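Local coordinates for protein TonB-dependent siderophore receptor (Pseudomonas aeruginosa 39016, PDB 5NEC) that probably takes up ferric siderophores, and siderophore-drug conjugates, across the outer membrane in a TonB-dependent manner, at residues 37-42 with 148-153; 310-315 with 377-382. All coordinates share one frame; numbering follows the deposited sequence.

Overall arrangement
The two contacts illustrate the two-part build of TonB-dependent receptors, a plug domain held inside a transmembrane beta-barrel. Both segments of contact 1 precede those of contact 2 in the chain. Contact 1 sets the loop ahead of strand 54-57 against strand 146-151 in the five-stranded mixed sheet of the plug. Contact 2 belongs to the barrel, between strands 296-316 and 357-379, which flank strand 327-354. The centres lie about 40 Å apart, on opposite sides of the chain's centre, and the nearest atoms about 15 Å apart. Strand 327-354 links them loosely: K41 and K42 touch it from contact 1, and both strands of contact 2 pair with it.

Contact 1: residues 37-42 with 148-153; sequences RSASKK and NLVSKQ
The methyl group of A39 sits against the forked end of V150, and this small apolar meeting is the heart of the contact. CB of A39 lies 3.7 Å from CG1 of V150 and 3.9 Å from CG2 of the same residue, so both branches of the valine bear on one carbon almost equally. With CG1 anti to the backbone N (chi1 -174°) and CG2 beside that N, the two methyls are presented together to the incoming alanine. The side-chain bonds of A39 and V150 point toward each other across a CA to CA distance of 7.1 Å.

N148 and V150, two residues apart, project from the same face of the strand, so the asparagine meets the loop next to the valine. The amide nitrogen ND2 of N148 comes to 4.3 Å from CB of S40, a loose approach alongside the serine. Strand 146-151 is the middle strand of the mixed sheet in the plug domain of TonB-dependent receptors, between strands 124-130 and 106-108, and the irregular loop 37-42 is laid over one of its faces. Polar cohesion comes from the neighbouring strand: E128 takes hydrogen bonds from N148 ND2 and A39 N and shares another with S38 OG, so one carboxylate bridges both sides of the contact. The other end of the N148 amide is engaged too, with OD1 accepting from the backbone N of G110; bonds at both ends should fix the amide's rotation.

Past A39 and S40 the loop bends in an inverse gamma turn centred on K41, closed by a weak bond from K42 N to S40 O. Beyond the strand, K152 makes a salt bridge with D177, tying the plug to barrel strand 172-182.

Contact 2: residues 310-315 with 377-382; sequences DYLWTQ and YIVDTN
Y377 reaches across to strand 296-316 with its phenol end, and its OH is hydrogen-bonded to D310 OD1. The modelled OH to OD1 separation of 2.4 Å between Y377 and D310 is very short, and the exact length is doubtful at 2.30 Å resolution. The carboxylate lies nearly coplanar with the ring, the two planes 18° apart, and OD1 approaches the ring edge in its plane. The second oxygen is turned further off, with D310 OD2 3.2 Å from Y377 OH. The backbone also borders this ring: O of Y311 lies near its plane, 4.3 Å from CE2 of Y377.

A looser apolar touch continues the contact along the strands, where CD1 of L312 comes to 4.4 Å from CG2 of V379. L312 and V379 lie two residues further along each chain segment than D310 and Y377, and the CA atoms nearest each other are those of L312 and Y377, at 8.2 Å.

The first torsion of D310 sets its carboxylate in place: CG is anti to the backbone nitrogen (chi1 -172°), which carries the group out to the tyrosine hydroxyl, and V336 packs against both partners of that bond. The Y377 backbone nitrogen is bonded to N334 OD1, while I419 touches both the tyrosine and L312. After strand 357-379 ends, an Asx turn follows, with N382 N donating to D380 OD1 from above the carboxylate plane.

The short strand segments 310-315 and 377-379 run in roughly the same direction, 26° apart with axes 10.0 Å from each other, as befits next-but-one neighbours in an antiparallel beta-barrel. Strand 327-354 runs between them, strand 276-291 flanks 296-316 on its other side, and Y311 and W313 touch P90 of the plug region.

Contact 1: residues 37-42 with 148-153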
# COMPACT_ATOMS: atom_id res chain seq x y z
N ARG A 37 -7.62 -0.21 18.93
CA ARG A 37 -6.24 -0.21 19.36
C ARG A 37 -5.34 -0.67 18.21
O ARG A 37 -5.76 -1.45 17.35
CB ARG A 37 -6.08 -1.11 20.59
CG ARG A 37 -4.72 -0.97 21.27
CD ARG A 37 -4.63 -1.73 22.59
NE ARG A 37 -4.77 -0.87 23.77
CZ ARG A 37 -3.84 -0.02 24.23
NH1 ARG A 37 -2.67 0.15 23.62
NH2 ARG A 37 -4.09 0.69 25.33
N SER A 38 -4.11 -0.16 18.18
CA SER A 38 -3.09 -0.65 17.26
C SER A 38 -2.58 -2.02 17.73
O SER A 38 -2.70 -2.36 18.90
CB SER A 38 -1.94 0.35 17.17
OG SER A 38 -0.99 -0.05 16.21
N ALA A 39 -2.01 -2.79 16.81
CA ALA A 39 -1.37 -4.06 17.15
C ALA A 39 0.05 -3.86 17.74
O ALA A 39 0.43 -4.57 18.67
CB ALA A 39 -1.32 -4.98 15.94
N SER A 40 0.82 -2.91 17.21
CA SER A 40 2.21 -2.71 17.65
C SER A 40 2.25 -1.94 18.97
O SER A 40 1.68 -0.85 19.05
CB SER A 40 3.04 -1.97 16.57
OG SER A 40 2.85 -0.55 16.60
N LYS A 41 2.96 -2.47 19.96
CA LYS A 41 3.03 -1.86 21.32
C LYS A 41 4.16 -0.82 21.41
O LYS A 41 4.96 -0.80 22.36
CB LYS A 41 3.14 -2.93 22.41
CG LYS A 41 2.05 -3.99 22.29
CD LYS A 41 2.08 -5.00 23.43
CE LYS A 41 1.73 -6.41 23.00
NZ LYS A 41 0.33 -6.53 22.50
N LYS A 42 4.21 0.03 20.38
CA LYS A 42 4.90 1.31 20.38
C LYS A 42 3.85 2.42 20.56
O LYS A 42 4.21 3.54 20.91
CB LYS A 42 5.67 1.51 19.05
CG LYS A 42 7.18 1.79 19.17
CD LYS A 42 7.97 1.14 18.03
CE LYS A 42 8.25 -0.33 18.28
NZ LYS A 42 8.22 -1.15 17.03
N ASN A 148 1.18 0.32 8.13
CA ASN A 148 1.64 -0.80 8.92
C ASN A 148 0.75 -2.02 8.70
O ASN A 148 -0.44 -2.03 9.06
CB ASN A 148 1.69 -0.45 10.41
CG ASN A 148 2.36 -1.53 11.24
OD1 ASN A 148 3.35 -2.14 10.81
ND2 ASN A 148 1.81 -1.80 12.41
N LEU A 149 1.34 -3.06 8.10
CA LEU A 149 0.65 -4.28 7.74
C LEU A 149 0.84 -5.33 8.84
O LEU A 149 1.96 -5.80 9.04
CB LEU A 149 1.19 -4.80 6.41
CG LEU A 149 1.31 -3.81 5.26
CD1 LEU A 149 1.62 -4.59 3.99
CD2 LEU A 149 0.05 -2.97 5.09
N VAL A 150 -0.24 -5.69 9.52
CA VAL A 150 -0.17 -6.64 10.63
C VAL A 150 -0.32 -8.08 10.10
O VAL A 150 -1.35 -8.43 9.53
CB VAL A 150 -1.26 -6.33 11.70
CG1 VAL A 150 -1.10 -7.21 12.94
CG2 VAL A 150 -1.23 -4.85 12.09
N SER A 151 0.72 -8.91 10.27
CA SER A 151 0.72 -10.31 9.81
C SER A 151 -0.15 -11.20 10.67
O SER A 151 -0.20 -11.04 11.89
CB SER A 151 2.11 -10.93 9.90
OG SER A 151 2.99 -10.32 9.01
N LYS A 152 -0.79 -12.17 10.04
CA LYS A 152 -1.38 -13.30 10.77
C LYS A 152 -0.24 -14.09 11.43
O LYS A 152 0.72 -14.43 10.75
CB LYS A 152 -2.13 -14.21 9.80
CG LYS A 152 -3.41 -13.60 9.28
CD LYS A 152 -3.97 -14.51 8.20
CE LYS A 152 -5.17 -13.90 7.54
NZ LYS A 152 -5.74 -14.94 6.64
N GLN A 153 -0.34 -14.32 12.74
CA GLN A 153 0.62 -15.11 13.51
C GLN A 153 -0.08 -16.33 14.10
O GLN A 153 -1.30 -16.30 14.34
CB GLN A 153 1.22 -14.30 14.68
CG GLN A 153 2.11 -13.12 14.29
CD GLN A 153 3.41 -13.53 13.58
OE1 GLN A 153 3.98 -14.59 13.84
NE2 GLN A 153 3.86 -12.68 12.67

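Contact 2: residues 310-315 with 377-382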
# COMPACT_ATOMS: atom_id res chain seq x y z
N ASP A 310 12.33 -9.16 -11.80
CA ASP A 310 12.77 -9.30 -13.16
C ASP A 310 11.57 -8.89 -14.07
O ASP A 310 10.64 -9.70 -14.31
CB ASP A 310 13.26 -10.74 -13.37
CG ASP A 310 13.92 -10.96 -14.72
OD1 ASP A 310 14.24 -10.00 -15.46
OD2 ASP A 310 14.11 -12.14 -15.05
N TYR A 311 11.59 -7.61 -14.49
CA TYR A 311 10.49 -6.95 -15.18
C TYR A 311 10.94 -6.44 -16.54
O TYR A 311 12.01 -5.85 -16.64
CB TYR A 311 9.99 -5.72 -14.39
CG TYR A 311 9.37 -5.95 -13.02
CD1 TYR A 311 9.16 -7.24 -12.51
CD2 TYR A 311 8.97 -4.87 -12.23
CE1 TYR A 311 8.58 -7.43 -11.26
CE2 TYR A 311 8.38 -5.06 -10.97
CZ TYR A 311 8.19 -6.34 -10.50
OH TYR A 311 7.63 -6.57 -9.28
N LEU A 312 10.10 -6.64 -17.56
CA LEU A 312 10.24 -6.02 -18.88
C LEU A 312 8.85 -5.74 -19.46
O LEU A 312 8.07 -6.67 -19.70
CB LEU A 312 10.98 -6.95 -19.83
CG LEU A 312 11.03 -6.63 -21.34
CD1 LEU A 312 11.68 -5.30 -21.53
CD2 LEU A 312 11.81 -7.67 -22.12
N TRP A 313 8.55 -4.47 -19.70
CA TRP A 313 7.20 -4.09 -20.12
C TRP A 313 7.23 -2.98 -21.17
O TRP A 313 8.27 -2.39 -21.45
CB TRP A 313 6.37 -3.71 -18.89
CG TRP A 313 6.66 -2.38 -18.29
CD1 TRP A 313 5.94 -1.25 -18.48
CD2 TRP A 313 7.73 -2.04 -17.41
NE1 TRP A 313 6.50 -0.21 -17.78
CE2 TRP A 313 7.60 -0.67 -17.10
CE3 TRP A 313 8.78 -2.77 -16.83
CZ2 TRP A 313 8.50 0.01 -16.24
CZ3 TRP A 313 9.67 -2.09 -15.97
CH2 TRP A 313 9.52 -0.71 -15.70
N THR A 314 6.05 -2.71 -21.73
CA THR A 314 5.88 -1.75 -22.82
C THR A 314 5.19 -0.47 -22.33
O THR A 314 4.26 -0.53 -21.54
CB THR A 314 5.06 -2.37 -23.96
OG1 THR A 314 5.73 -3.56 -24.43
CG2 THR A 314 4.86 -1.39 -25.12
N GLN A 315 5.67 0.67 -22.79
CA GLN A 315 5.00 1.97 -22.55
C GLN A 315 4.57 2.55 -23.89
O GLN A 315 5.38 2.62 -24.82
CB GLN A 315 5.92 2.95 -21.85
CG GLN A 315 6.57 2.35 -20.63
CD GLN A 315 7.37 3.34 -19.81
OE1 GLN A 315 7.95 2.96 -18.80
NE2 GLN A 315 7.43 4.61 -20.25
N TYR A 377 18.13 -4.71 -18.88
CA TYR A 377 18.30 -5.34 -20.18
C TYR A 377 18.64 -4.27 -21.22
O TYR A 377 18.34 -3.11 -21.02
CB TYR A 377 17.01 -6.04 -20.62
CG TYR A 377 16.60 -7.22 -19.79
CD1 TYR A 377 17.13 -8.50 -20.04
CD2 TYR A 377 15.67 -7.09 -18.77
CE1 TYR A 377 16.75 -9.60 -19.28
CE2 TYR A 377 15.29 -8.19 -18.00
CZ TYR A 377 15.84 -9.44 -18.26
OH TYR A 377 15.43 -10.51 -17.50
N ILE A 378 19.28 -4.68 -22.30
CA ILE A 378 19.52 -3.87 -23.48
C ILE A 378 18.64 -4.48 -24.55
O ILE A 378 18.76 -5.66 -24.83
CB ILE A 378 21.00 -3.97 -23.93
CG1 ILE A 378 21.95 -3.41 -22.88
CG2 ILE A 378 21.23 -3.28 -25.28
CD1 ILE A 378 23.30 -4.10 -22.93
N VAL A 379 17.77 -3.67 -25.14
CA VAL A 379 16.72 -4.18 -26.03
C VAL A 379 16.68 -3.35 -27.32
O VAL A 379 16.66 -2.13 -27.26
CB VAL A 379 15.33 -4.12 -25.38
CG1 VAL A 379 14.28 -4.81 -26.25
CG2 VAL A 379 15.35 -4.73 -23.98
N ASP A 380 16.65 -4.00 -28.47
CA ASP A 380 16.48 -3.30 -29.73
C ASP A 380 15.00 -3.01 -30.00
O ASP A 380 14.23 -3.93 -30.30
CB ASP A 380 17.06 -4.15 -30.88
CG ASP A 380 17.14 -3.39 -32.20
OD1 ASP A 380 16.86 -2.16 -32.25
OD2 ASP A 380 17.49 -4.07 -33.19
N THR A 381 14.62 -1.73 -29.89
CA THR A 381 13.30 -1.27 -30.29
C THR A 381 13.29 -0.28 -31.50
O THR A 381 12.35 0.49 -31.68
CB THR A 381 12.58 -0.62 -29.11
OG1 THR A 381 13.39 0.46 -28.63
CG2 THR A 381 12.33 -1.66 -27.98
N ASN A 382 14.33 -0.34 -32.33
CA ASN A 382 14.49 0.59 -33.44
C ASN A 382 13.35 0.42 -34.45
O ASN A 382 13.16 -0.67 -34.98
CB ASN A 382 15.83 0.32 -34.12
CG ASN A 382 16.21 1.36 -35.17
OD1 ASN A 382 15.39 2.13 -35.66
ND2 ASN A 382 17.48 1.38 -35.50